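Local structure of MFP2B (Ascaris suum, 2BJR) at residues G84-W92 against G169-C179; P205-A213 against I269-E277. The protein enhances polymerization of the major sperm protein, MSP, in the amoeboid motility of nematode sperm and carries a bound zinc ion. One frame throughout, in Å; residues are numbered along the deposited sequence.

Along the chain the two contacts follow in series: interaction 1 is complete at C179 before interaction 2 begins at P205. Interaction 1 ties the short helix 86-89 to the loop and helix start at 169-179 through a zinc ion at the surface; its segment 84-92 falls in the first cytosolic motility protein family region. Both segments of interaction 2 fall in the second, where the loop 205-213 lies against strand 268-274 of an antiparallel sheet. Their centres are about 20 Å apart, yet they meet at one point, E175 OE2 packing 3.7 Å from P276 CG. The zinc-bound segment thus touches P276, next to strand 268-274, while its metal holds it to helix 86-89.

Interaction 1: residues G84-W92 against G169-C179; sequences GNHLSLGYW and GGPPYCECEEC. With ZN (zinc ion), chain C.
The H86 imidazole has G169 O and G170 CA over one face; its own neighbour L87 puts CG over the other, toward the rim; and C174 SG lies at the edge, in the ring plane. G170 CA makes a CH-pi contact, 3.5 Å from the centroid of the H86 ring and 17° off its normal. The W92 indole has the next piece of the same backbone on it, with P171 CA 3.6 Å above the centre of its six-membered ring and G170 C nearer the rim; P171 CB rests on W92 CE3, and P172 CD reaches W92 CZ3 obliquely. H86 CG lies between the backbone N and the carbonyl carbon (chi1 64°), and with the turn of the ring this points NE2 at the zinc. Three cysteines and one histidine make up the metal site: H86 NE2 binds zinc at 2.0 Å, C174 SG and C176 SG at 2.3 Å, and C179 SG at 2.1 Å. C176 to C179 is a CxxC pair at a helix start, where C176 SG also caps the helix by accepting from C179 N at 3.5 Å, nearly straight at 163°. C174 SG likewise accepts from C176 N. These N-H groups probably draw some negative charge off the two thiolates. N85 caps helix 86-89, OD1 receiving L87 N from above its carbonyl plane. L87 spreads its two methyls, CD1 against C176 CB and CD2 3.4 Å from E178 OE2. W92 NE1 has a weak hydrogen bond to K168 O.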
ATOM      1  N   GLY A  84      -5.286  12.524  10.360  1.00 30.70           N
ATOM      2  CA  GLY A  84      -6.277  13.573  10.449  1.00 31.42           C
ATOM      3  C   GLY A  84      -6.615  13.983   9.041  1.00 32.09           C
ATOM      4  O   GLY A  84      -6.385  13.222   8.097  1.00 32.67           O
ATOM      5  N   ASN A  85      -7.195  15.165   8.892  1.00 32.14           N
ATOM      6  CA  ASN A  85      -7.528  15.677   7.581  1.00 32.77           C
ATOM      7  C   ASN A  85      -7.320  17.176   7.505  1.00 32.65           C
ATOM      8  O   ASN A  85      -6.829  17.803   8.462  1.00 33.58           O
ATOM      9  CB  ASN A  85      -8.941  15.238   7.160  1.00 32.72           C
ATOM     10  CG  ASN A  85     -10.036  15.827   8.036  1.00 34.48           C
ATOM     11  OD1 ASN A  85      -9.871  16.898   8.633  1.00 33.21           O
ATOM     12  ND2 ASN A  85     -11.167  15.119   8.108  1.00 36.54           N
ATOM     13  N   HIS A  86      -7.652  17.763   6.369  1.00 33.17           N
ATOM     14  CA  HIS A  86      -7.330  19.166   6.157  1.00 34.02           C
ATOM     15  C   HIS A  86      -8.029  20.135   7.138  1.00 35.37           C
ATOM     16  O   HIS A  86      -7.561  21.237   7.327  1.00 35.60           O
ATOM     17  CB  HIS A  86      -7.621  19.575   4.729  1.00 33.78           C
ATOM     18  CG  HIS A  86      -9.068  19.489   4.369  1.00 35.31           C
ATOM     19  ND1 HIS A  86      -9.904  20.584   4.414  1.00 36.40           N
ATOM     20  CD2 HIS A  86      -9.837  18.440   3.987  1.00 35.02           C
ATOM     21  CE1 HIS A  86     -11.117  20.219   4.036  1.00 37.75           C
ATOM     22  NE2 HIS A  86     -11.110  18.919   3.804  1.00 36.20           N
ATOM     23  N   LEU A  87      -9.130  19.724   7.756  1.00 37.16           N
ATOM     24  CA  LEU A  87      -9.781  20.574   8.760  1.00 38.60           C
ATOM     25  C   LEU A  87      -8.914  20.793   9.996  1.00 38.98           C
ATOM     26  O   LEU A  87      -8.850  21.911  10.494  1.00 40.61           O
ATOM     27  CB  LEU A  87     -11.102  19.965   9.214  1.00 39.28           C
ATOM     28  CG  LEU A  87     -12.160  19.761   8.132  1.00 40.91           C
ATOM     29  CD1 LEU A  87     -13.453  19.230   8.788  1.00 42.61           C
ATOM     30  CD2 LEU A  87     -12.384  21.034   7.336  1.00 40.55           C
ATOM     31  N   SER A  88      -8.286  19.728  10.495  1.00 38.35           N
ATOM     32  CA  SER A  88      -7.401  19.814  11.670  1.00 38.41           C
ATOM     33  C   SER A  88      -5.953  20.155  11.317  1.00 37.88           C
ATOM     34  O   SER A  88      -5.231  20.703  12.163  1.00 40.01           O
ATOM     35  CB  SER A  88      -7.435  18.516  12.497  1.00 38.81           C
ATOM     36  OG  SER A  88      -6.997  17.366  11.779  1.00 38.74           O
ATOM     37  N   LEU A  89      -5.530  19.872  10.081  1.00 35.24           N
ATOM     38  CA  LEU A  89      -4.130  20.070   9.679  1.00 33.88           C
ATOM     39  C   LEU A  89      -3.857  21.339   8.870  1.00 31.41           C
ATOM     40  O   LEU A  89      -2.759  21.907   8.922  1.00 31.60           O
ATOM     41  CB  LEU A  89      -3.649  18.840   8.896  1.00 33.69           C
ATOM     42  CG  LEU A  89      -3.704  17.538   9.678  1.00 34.78           C
ATOM     43  CD1 LEU A  89      -3.412  16.378   8.725  1.00 35.70           C
ATOM     44  CD2 LEU A  89      -2.731  17.535  10.842  1.00 35.14           C
ATOM     45  N   GLY A  90      -4.826  21.787   8.100  1.00 28.86           N
ATOM     46  CA  GLY A  90      -4.609  22.942   7.236  1.00 27.21           C
ATOM     47  C   GLY A  90      -3.988  22.638   5.884  1.00 25.96           C
ATOM     48  O   GLY A  90      -3.746  23.541   5.087  1.00 26.70           O
ATOM     49  N   TYR A  91      -3.762  21.351   5.602  1.00 25.02           N
ATOM     50  CA  TYR A  91      -3.166  20.956   4.323  1.00 24.36           C
ATOM     51  C   TYR A  91      -3.559  19.534   3.973  1.00 22.66           C
ATOM     52  O   TYR A  91      -3.998  18.746   4.824  1.00 24.05           O
ATOM     53  CB  TYR A  91      -1.606  21.053   4.365  1.00 24.74           C
ATOM     54  CG  TYR A  91      -0.961  20.110   5.319  1.00 25.24           C
ATOM     55  CD1 TYR A  91      -0.467  18.866   4.905  1.00 24.65           C
ATOM     56  CD2 TYR A  91      -0.802  20.442   6.646  1.00 25.21           C
ATOM     57  CE1 TYR A  91       0.104  17.985   5.813  1.00 23.92           C
ATOM     58  CE2 TYR A  91      -0.207  19.563   7.546  1.00 26.77           C
ATOM     59  CZ  TYR A  91       0.235  18.336   7.127  1.00 22.45           C
ATOM     60  OH  TYR A  91       0.779  17.471   8.036  1.00 25.01           O
ATOM     61  N   TRP A  92      -3.399  19.224   2.705  1.00 22.84           N
ATOM     62  CA  TRP A  92      -3.405  17.827   2.219  1.00 22.25           C
ATOM     63  C   TRP A  92      -2.318  17.707   1.158  1.00 21.32           C
ATOM     64  O   TRP A  92      -1.866  18.700   0.583  1.00 20.83           O
ATOM     65  CB  TRP A  92      -4.770  17.416   1.615  1.00 22.15           C
ATOM     66  CG  TRP A  92      -5.334  18.340   0.539  1.00 22.90           C
ATOM     67  CD1 TRP A  92      -6.006  19.533   0.739  1.00 25.27           C
ATOM     68  CD2 TRP A  92      -5.365  18.117  -0.872  1.00 24.75           C
ATOM     69  NE1 TRP A  92      -6.390  20.068  -0.459  1.00 25.18           N
ATOM     70  CE2 TRP A  92      -6.025  19.223  -1.467  1.00 26.06           C
ATOM     71  CE3 TRP A  92      -4.885  17.111  -1.705  1.00 27.38           C
ATOM     72  CZ2 TRP A  92      -6.201  19.344  -2.844  1.00 27.60           C
ATOM     73  CZ3 TRP A  92      -5.090  17.222  -3.075  1.00 27.94           C
ATOM     74  CH2 TRP A  92      -5.730  18.336  -3.627  1.00 28.59           C
ATOM     75  N   GLY A 169      -9.018  24.012   0.662  1.00 36.05           N
ATOM     76  CA  GLY A 169      -9.945  22.932   0.433  1.00 34.85           C
ATOM     77  C   GLY A 169      -9.425  21.598   0.926  1.00 33.82           C
ATOM     78  O   GLY A 169      -8.549  21.492   1.799  1.00 33.61           O
ATOM     79  N   GLY A 170     -10.000  20.562   0.340  1.00 32.49           N
ATOM     80  CA  GLY A 170      -9.697  19.194   0.676  1.00 30.76           C
ATOM     81  C   GLY A 170      -9.327  18.441  -0.567  1.00 29.81           C
ATOM     82  O   GLY A 170      -9.412  18.959  -1.698  1.00 27.37           O
ATOM     83  N   PRO A 171      -8.884  17.210  -0.368  1.00 29.84           N
ATOM     84  CA  PRO A 171      -8.524  16.366  -1.505  1.00 30.95           C
ATOM     85  C   PRO A 171      -9.808  15.939  -2.254  1.00 32.10           C
ATOM     86  O   PRO A 171     -10.874  16.083  -1.691  1.00 30.86           O
ATOM     87  CB  PRO A 171      -7.803  15.185  -0.854  1.00 30.04           C
ATOM     88  CG  PRO A 171      -8.389  15.084   0.521  1.00 29.18           C
ATOM     89  CD  PRO A 171      -8.710  16.515   0.916  1.00 29.52           C
ATOM     90  N   PRO A 172      -9.677  15.457  -3.486  1.00 35.11           N
ATOM     91  CA  PRO A 172     -10.825  15.238  -4.396  1.00 36.48           C
ATOM     92  C   PRO A 172     -11.984  14.352  -3.888  1.00 38.10           C
ATOM     93  O   PRO A 172     -13.128  14.539  -4.358  1.00 39.26           O
ATOM     94  CB  PRO A 172     -10.185  14.600  -5.647  1.00 36.75           C
ATOM     95  CG  PRO A 172      -8.703  14.808  -5.525  1.00 36.54           C
ATOM     96  CD  PRO A 172      -8.380  15.102  -4.099  1.00 34.23           C
ATOM     97  N   TYR A 173     -11.717  13.427  -2.972  1.00 38.74           N
ATOM     98  CA  TYR A 173     -12.748  12.514  -2.490  1.00 39.38           C
ATOM     99  C   TYR A 173     -13.047  12.715  -1.005  1.00 40.12           C
ATOM    100  O   TYR A 173     -13.633  11.847  -0.352  1.00 40.87           O
ATOM    101  CB  TYR A 173     -12.341  11.048  -2.759  1.00 38.82           C
ATOM    102  CG  TYR A 173     -11.816  10.811  -4.167  1.00 36.95           C
ATOM    103  CD1 TYR A 173     -10.465  10.539  -4.393  1.00 35.24           C
ATOM    104  CD2 TYR A 173     -12.670  10.858  -5.269  1.00 34.16           C
ATOM    105  CE1 TYR A 173      -9.968  10.329  -5.681  1.00 34.48           C
ATOM    106  CE2 TYR A 173     -12.187  10.650  -6.570  1.00 33.95           C
ATOM    107  CZ  TYR A 173     -10.837  10.394  -6.772  1.00 34.67           C
ATOM    108  OH  TYR A 173     -10.346  10.187  -8.049  1.00 33.80           O
ATOM    109  N   CYS A 174     -12.663  13.856  -0.457  1.00 40.71           N
ATOM    110  CA  CYS A 174     -12.927  14.113   0.946  1.00 41.01           C
ATOM    111  C   CYS A 174     -14.429  14.061   1.271  1.00 42.46           C
ATOM    112  O   CYS A 174     -15.238  14.574   0.505  1.00 41.15           O
ATOM    113  CB  CYS A 174     -12.399  15.484   1.357  1.00 40.82           C
ATOM    114  SG  CYS A 174     -12.328  15.631   3.151  1.00 37.76           S
ATOM    115  N   GLU A 175     -14.756  13.480   2.429  1.00 44.75           N
ATOM    116  CA  GLU A 175     -16.141  13.349   2.911  1.00 47.26           C
ATOM    117  C   GLU A 175     -16.370  14.056   4.256  1.00 47.36           C
ATOM    118  O   GLU A 175     -17.336  13.749   4.968  1.00 48.06           O
ATOM    119  CB  GLU A 175     -16.538  11.861   3.022  1.00 48.17           C
ATOM    120  CG  GLU A 175     -17.528  11.413   1.950  1.00 51.71           C
ATOM    121  CD  GLU A 175     -17.419   9.931   1.614  1.00 55.58           C
ATOM    122  OE1 GLU A 175     -17.109   9.110   2.520  1.00 56.51           O
ATOM    123  OE2 GLU A 175     -17.659   9.591   0.425  1.00 57.91           O
ATOM    124  N   CYS A 176     -15.494  14.998   4.603  1.00 47.64           N
ATOM    125  CA  CYS A 176     -15.719  15.876   5.756  1.00 47.60           C
ATOM    126  C   CYS A 176     -16.907  16.813   5.456  1.00 48.97           C
ATOM    127  O   CYS A 176     -17.275  17.020   4.301  1.00 48.68           O
ATOM    128  CB  CYS A 176     -14.471  16.696   6.088  1.00 47.32           C
ATOM    129  SG  CYS A 176     -14.306  18.228   5.133  1.00 41.64           S
ATOM    130  N   GLU A 177     -17.488  17.389   6.495  1.00 50.67           N
ATOM    131  CA  GLU A 177     -18.711  18.174   6.325  1.00 52.24           C
ATOM    132  C   GLU A 177     -18.558  19.413   5.454  1.00 52.12           C
ATOM    133  O   GLU A 177     -19.512  19.809   4.811  1.00 52.77           O
ATOM    134  CB  GLU A 177     -19.300  18.578   7.675  1.00 52.81           C
ATOM    135  CG  GLU A 177     -20.709  19.150   7.553  1.00 55.62           C
ATOM    136  CD  GLU A 177     -21.641  18.265   6.728  1.00 57.49           C
ATOM    137  OE1 GLU A 177     -22.099  17.242   7.302  1.00 59.97           O
ATOM    138  OE2 GLU A 177     -21.895  18.585   5.529  1.00 53.16           O
ATOM    139  N   GLU A 178     -17.371  20.019   5.421  1.00 52.16           N
ATOM    140  CA  GLU A 178     -17.143  21.189   4.566  1.00 52.10           C
ATOM    141  C   GLU A 178     -17.074  20.824   3.101  1.00 50.95           C
ATOM    142  O   GLU A 178     -17.605  21.552   2.254  1.00 51.22           O
ATOM    143  CB  GLU A 178     -15.843  21.898   4.941  1.00 52.85           C
ATOM    144  CG  GLU A 178     -15.856  22.639   6.276  1.00 55.45           C
ATOM    145  CD  GLU A 178     -15.033  23.919   6.193  1.00 60.12           C
ATOM    146  OE1 GLU A 178     -15.490  24.878   5.518  1.00 62.82           O
ATOM    147  OE2 GLU A 178     -13.917  23.968   6.757  1.00 62.96           O
ATOM    148  N   CYS A 179     -16.379  19.720   2.796  1.00 49.51           N
ATOM    149  CA  CYS A 179     -16.226  19.266   1.438  1.00 47.97           C
ATOM    150  C   CYS A 179     -17.559  18.706   0.922  1.00 48.96           C
ATOM    151  O   CYS A 179     -17.909  18.865  -0.245  1.00 48.25           O
ATOM    152  CB  CYS A 179     -15.112  18.237   1.335  1.00 47.55           C
ATOM    153  SG  CYS A 179     -13.451  18.883   1.716  1.00 37.29           S
TER
HETATM  154 ZN    ZN C1369     -12.800  17.831   3.439  1.00 37.22          ZN

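Interaction 2: residues P205-A213 against I269-E277; sequences PTVGTPVRA and IQILYELPE
Y273 reaches from strand 268-274 to the loop 205-213 in a curled antiparallel sheet, where 209-210 lies beside the end of strand 268-274, which also pairs with 194-199 and 229-235. Starting at its CB, which lies 3.9 Å from T209 O, the side chain runs along the loop with G208 CA and T209 N over one face of the ring: CG and CD1 face T209 N, CD2 and CE2 lie by G208 CA, CE1 by G208 C, and CZ by G208 CA and N. G208 CA makes a CH-pi contact, 3.6 Å from the centroid of the Y273 ring and 18° off the normal, so the bare glycine backbone lies on the aromatic face. At the far end CE2 meets V207 CG2 in the plane of the ring, and OH packs closely on V207 CG2 and P205 CB. CG stands anti to the carbonyl carbon (chi1 -82°), and chi2 near -3° turns the ring so that one face meets G208. Strand 194-199 adds A196 and F198 against this tyrosine.

One direct hydrogen bond joins the backbones, E274 N to T209 O at 2.9 Å; the same oxygen takes a CA-H...O contact from Y273 CA. P210 CA makes a second such contact with L272 O. Apolar side chains fill in around them, V211 CG2 on L272 CG, P210 CB on I271 CG2 and P205 CG on I271 CD1. Waters bridge the two segments. One links T209 N and E274 O, another donates to both P210 O and E274 OE1, and a third accepts from V211 N at 2.8 Å while donating to L272 O at 2.7 Å.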
ATOM      1  N   PRO A 205     -10.919  -1.078  12.084  1.00 28.08           N
ATOM      2  CA  PRO A 205     -11.035   0.135  11.264  1.00 29.32           C
ATOM      3  C   PRO A 205     -12.400   0.841  11.332  1.00 31.53           C
ATOM      4  O   PRO A 205     -13.448   0.205  11.321  1.00 30.19           O
ATOM      5  CB  PRO A 205     -10.838  -0.378   9.844  1.00 29.69           C
ATOM      6  CG  PRO A 205     -10.072  -1.578   9.967  1.00 28.67           C
ATOM      7  CD  PRO A 205     -10.546  -2.244  11.260  1.00 27.67           C
ATOM      8  N   THR A 206     -12.340   2.168  11.382  1.00 34.11           N
ATOM      9  CA  THR A 206     -13.516   3.063  11.341  1.00 35.71           C
ATOM     10  C   THR A 206     -13.515   3.940  10.080  1.00 35.67           C
ATOM     11  O   THR A 206     -14.506   4.577   9.765  1.00 38.10           O
ATOM     12  CB  THR A 206     -13.493   3.984  12.594  1.00 35.80           C
ATOM     13  OG1 THR A 206     -12.292   4.776  12.599  1.00 36.72           O
ATOM     14  CG2 THR A 206     -13.382   3.189  13.879  1.00 37.49           C
ATOM     15  N   VAL A 207     -12.401   3.954   9.349  1.00 36.31           N
ATOM     16  CA  VAL A 207     -12.147   4.929   8.276  1.00 35.54           C
ATOM     17  C   VAL A 207     -12.561   4.366   6.911  1.00 34.29           C
ATOM     18  O   VAL A 207     -12.530   5.085   5.855  1.00 33.97           O
ATOM     19  CB  VAL A 207     -10.637   5.365   8.266  1.00 37.01           C
ATOM     20  CG1 VAL A 207     -10.050   5.337   9.652  1.00 39.54           C
ATOM     21  CG2 VAL A 207      -9.810   4.471   7.444  1.00 37.38           C
ATOM     22  N   GLY A 208     -12.957   3.081   6.928  1.00 31.22           N
ATOM     23  CA  GLY A 208     -13.394   2.405   5.725  1.00 29.01           C
ATOM     24  C   GLY A 208     -14.005   1.042   5.960  1.00 26.65           C
ATOM     25  O   GLY A 208     -14.177   0.590   7.070  1.00 26.85           O
ATOM     26  N   THR A 209     -14.351   0.418   4.856  1.00 25.03           N
ATOM     27  CA  THR A 209     -15.147  -0.787   4.823  1.00 23.61           C
ATOM     28  C   THR A 209     -14.267  -1.921   4.333  1.00 21.24           C
ATOM     29  O   THR A 209     -13.968  -1.965   3.160  1.00 19.80           O
ATOM     30  CB  THR A 209     -16.299  -0.579   3.845  1.00 25.07           C
ATOM     31  OG1 THR A 209     -17.142   0.527   4.276  1.00 25.04           O
ATOM     32  CG2 THR A 209     -17.243  -1.782   3.844  1.00 25.94           C
ATOM     33  N   PRO A 210     -13.859  -2.818   5.216  1.00 20.39           N
ATOM     34  CA  PRO A 210     -13.040  -3.974   4.806  1.00 19.68           C
ATOM     35  C   PRO A 210     -13.872  -4.925   3.932  1.00 19.06           C
ATOM     36  O   PRO A 210     -15.115  -4.855   3.940  1.00 19.07           O
ATOM     37  CB  PRO A 210     -12.638  -4.642   6.120  1.00 20.43           C
ATOM     38  CG  PRO A 210     -13.323  -3.885   7.205  1.00 23.85           C
ATOM     39  CD  PRO A 210     -14.108  -2.788   6.670  1.00 21.10           C
ATOM     40  N   VAL A 211     -13.187  -5.755   3.157  1.00 16.97           N
ATOM     41  CA  VAL A 211     -13.784  -6.595   2.165  1.00 16.90           C
ATOM     42  C   VAL A 211     -13.893  -8.004   2.703  1.00 16.95           C
ATOM     43  O   VAL A 211     -12.875  -8.695   2.940  1.00 14.88           O
ATOM     44  CB  VAL A 211     -12.975  -6.546   0.847  1.00 16.66           C
ATOM     45  CG1 VAL A 211     -13.548  -7.538  -0.150  1.00 16.11           C
ATOM     46  CG2 VAL A 211     -12.945  -5.084   0.251  1.00 17.25           C
ATOM     47  N   ARG A 212     -15.147  -8.460   2.883  1.00 16.56           N
ATOM     48  CA  ARG A 212     -15.407  -9.726   3.549  1.00 17.55           C
ATOM     49  C   ARG A 212     -15.390 -10.898   2.582  1.00 16.33           C
ATOM     50  O   ARG A 212     -15.893 -10.782   1.476  1.00 17.38           O
ATOM     51  CB  ARG A 212     -16.784  -9.697   4.214  1.00 18.13           C
ATOM     52  CG  ARG A 212     -17.044 -10.943   5.074  1.00 19.18           C
ATOM     53  CD  ARG A 212     -18.118 -10.738   6.142  1.00 19.32           C
ATOM     54  NE  ARG A 212     -19.355 -10.186   5.582  1.00 22.71           N
ATOM     55  CZ  ARG A 212     -20.571 -10.247   6.159  1.00 23.72           C
ATOM     56  NH1 ARG A 212     -20.769 -10.917   7.263  1.00 21.38           N
ATOM     57  NH2 ARG A 212     -21.605  -9.641   5.593  1.00 23.92           N
ATOM     58  N   ALA A 213     -14.766 -11.996   2.978  1.00 14.78           N
ATOM     59  CA  ALA A 213     -14.700 -13.197   2.214  1.00 15.56           C
ATOM     60  C   ALA A 213     -16.114 -13.570   1.743  1.00 17.26           C
ATOM     61  O   ALA A 213     -16.997 -13.730   2.591  1.00 18.50           O
ATOM     62  CB  ALA A 213     -14.127 -14.285   3.019  1.00 14.92           C
ATOM     63  N   ILE A 269       0.208  -4.453   8.578  1.00 17.04           N
ATOM     64  CA  ILE A 269      -0.515  -5.086   7.468  1.00 16.79           C
ATOM     65  C   ILE A 269      -1.252  -4.029   6.668  1.00 16.34           C
ATOM     66  O   ILE A 269      -1.286  -2.861   7.046  1.00 15.56           O
ATOM     67  CB  ILE A 269      -1.559  -6.119   7.953  1.00 16.38           C
ATOM     68  CG1 ILE A 269      -2.612  -5.439   8.825  1.00 17.16           C
ATOM     69  CG2 ILE A 269      -0.856  -7.264   8.656  1.00 18.44           C
ATOM     70  CD1 ILE A 269      -3.828  -6.357   9.075  1.00 18.81           C
ATOM     71  N   GLN A 270      -1.798  -4.435   5.519  1.00 15.63           N
ATOM     72  CA  GLN A 270      -2.611  -3.523   4.709  1.00 14.38           C
ATOM     73  C   GLN A 270      -4.002  -4.145   4.579  1.00 15.00           C
ATOM     74  O   GLN A 270      -4.131  -5.327   4.260  1.00 16.53           O
ATOM     75  CB  GLN A 270      -1.981  -3.271   3.369  1.00 14.80           C
ATOM     76  CG  GLN A 270      -0.615  -2.571   3.491  1.00 16.61           C
ATOM     77  CD  GLN A 270       0.048  -2.353   2.133  1.00 18.47           C
ATOM     78  OE1 GLN A 270      -0.634  -2.112   1.167  1.00 18.77           O
ATOM     79  NE2 GLN A 270       1.390  -2.364   2.090  1.00 16.93           N
ATOM     80  N   ILE A 271      -5.011  -3.346   4.844  1.00 15.04           N
ATOM     81  CA  ILE A 271      -6.374  -3.826   4.779  1.00 15.61           C
ATOM     82  C   ILE A 271      -7.062  -3.269   3.550  1.00 14.95           C
ATOM     83  O   ILE A 271      -7.072  -2.052   3.305  1.00 14.63           O
ATOM     84  CB  ILE A 271      -7.142  -3.452   6.041  1.00 15.00           C
ATOM     85  CG1 ILE A 271      -6.525  -4.136   7.294  1.00 15.65           C
ATOM     86  CG2 ILE A 271      -8.637  -3.839   5.877  1.00 14.64           C
ATOM     87  CD1 ILE A 271      -7.147  -3.770   8.639  1.00 17.80           C
ATOM     88  N   LEU A 272      -7.698  -4.164   2.779  1.00 15.74           N
ATOM     89  CA  LEU A 272      -8.385  -3.745   1.564  1.00 15.39           C
ATOM     90  C   LEU A 272      -9.736  -3.080   1.941  1.00 16.27           C
ATOM     91  O   LEU A 272     -10.452  -3.594   2.791  1.00 16.60           O
ATOM     92  CB  LEU A 272      -8.616  -4.957   0.619  1.00 15.91           C
ATOM     93  CG  LEU A 272      -9.275  -4.631  -0.705  1.00 15.59           C
ATOM     94  CD1 LEU A 272      -8.417  -3.753  -1.521  1.00 14.18           C
ATOM     95  CD2 LEU A 272      -9.562  -5.890  -1.464  1.00 15.80           C
ATOM     96  N   TYR A 273     -10.027  -1.940   1.321  1.00 16.80           N
ATOM     97  CA  TYR A 273     -11.261  -1.214   1.551  1.00 18.74           C
ATOM     98  C   TYR A 273     -12.092  -1.144   0.281  1.00 19.39           C
ATOM     99  O   TYR A 273     -11.554  -0.976  -0.812  1.00 20.39           O
ATOM    100  CB  TYR A 273     -10.976   0.224   1.958  1.00 18.63           C
ATOM    101  CG  TYR A 273     -10.651   0.493   3.406  1.00 18.84           C
ATOM    102  CD1 TYR A 273     -10.665  -0.488   4.377  1.00 18.22           C
ATOM    103  CD2 TYR A 273     -10.333   1.786   3.793  1.00 22.36           C
ATOM    104  CE1 TYR A 273     -10.385  -0.180   5.719  1.00 21.38           C
ATOM    105  CE2 TYR A 273     -10.060   2.105   5.128  1.00 21.79           C
ATOM    106  CZ  TYR A 273     -10.092   1.127   6.082  1.00 23.71           C
ATOM    107  OH  TYR A 273      -9.814   1.467   7.386  1.00 24.21           O
ATOM    108  N   GLU A 274     -13.404  -1.258   0.453  1.00 20.71           N
ATOM    109  CA  GLU A 274     -14.358  -1.015  -0.616  1.00 21.89           C
ATOM    110  C   GLU A 274     -14.738   0.444  -0.498  1.00 22.59           C
ATOM    111  O   GLU A 274     -15.297   0.890   0.537  1.00 23.70           O
ATOM    112  CB  GLU A 274     -15.599  -1.904  -0.425  1.00 22.41           C
ATOM    113  CG  GLU A 274     -16.665  -1.760  -1.491  1.00 24.38           C
ATOM    114  CD  GLU A 274     -17.700  -2.864  -1.328  1.00 30.04           C
ATOM    115  OE1 GLU A 274     -18.365  -2.869  -0.275  1.00 31.64           O
ATOM    116  OE2 GLU A 274     -17.799  -3.747  -2.218  1.00 34.12           O
ATOM    117  N   LEU A 275     -14.431   1.181  -1.549  1.00 21.55           N
ATOM    118  CA  LEU A 275     -14.710   2.588  -1.594  1.00 22.42           C
ATOM    119  C   LEU A 275     -16.202   2.859  -1.728  1.00 22.78           C
ATOM    120  O   LEU A 275     -16.934   1.997  -2.153  1.00 21.17           O
ATOM    121  CB  LEU A 275     -14.003   3.181  -2.774  1.00 23.10           C
ATOM    122  CG  LEU A 275     -12.491   3.107  -2.592  1.00 25.30           C
ATOM    123  CD1 LEU A 275     -11.841   3.503  -3.874  1.00 26.58           C
ATOM    124  CD2 LEU A 275     -12.071   4.014  -1.417  1.00 28.30           C
ATOM    125  N   PRO A 276     -16.641   4.052  -1.363  1.00 23.69           N
ATOM    126  CA  PRO A 276     -18.043   4.437  -1.600  1.00 24.44           C
ATOM    127  C   PRO A 276     -18.393   4.333  -3.086  1.00 23.54           C
ATOM    128  O   PRO A 276     -17.583   4.687  -3.943  1.00 22.97           O
ATOM    129  CB  PRO A 276     -18.071   5.900  -1.136  1.00 24.59           C
ATOM    130  CG  PRO A 276     -16.964   5.981  -0.137  1.00 25.28           C
ATOM    131  CD  PRO A 276     -15.863   5.155  -0.764  1.00 24.95           C
ATOM    132  N   GLU A 277     -19.587   3.856  -3.416  1.00 25.22           N
ATOM    133  CA  GLU A 277     -19.865   3.534  -4.817  1.00 26.15           C
ATOM    134  C   GLU A 277     -19.690   4.745  -5.738  1.00 26.78           C
ATOM    135  O   GLU A 277     -19.196   4.614  -6.867  1.00 26.47           O
ATOM    136  CB  GLU A 277     -21.265   2.946  -5.017  1.00 26.72           C
ATOM    137  CG  GLU A 277     -21.468   2.425  -6.450  1.00 27.58           C
ATOM    138  CD  GLU A 277     -22.533   1.335  -6.563  1.00 32.62           C
ATOM    139  OE1 GLU A 277     -23.493   1.378  -5.771  1.00 38.08           O
ATOM    140  OE2 GLU A 277     -22.419   0.428  -7.454  1.00 37.26           O
TER
HETATM  141  O   HOH W   1     -14.219   2.175   2.643  1.00 29.99           O
HETATM  142  O   HOH W   2     -17.903   1.324   0.968  1.00 44.38           O
HETATM  143  O   HOH W   3     -17.077  -4.637   1.500  1.00 36.17           O
HETATM  144  O   HOH W   4     -10.472  -6.090   3.920  1.00 16.21           O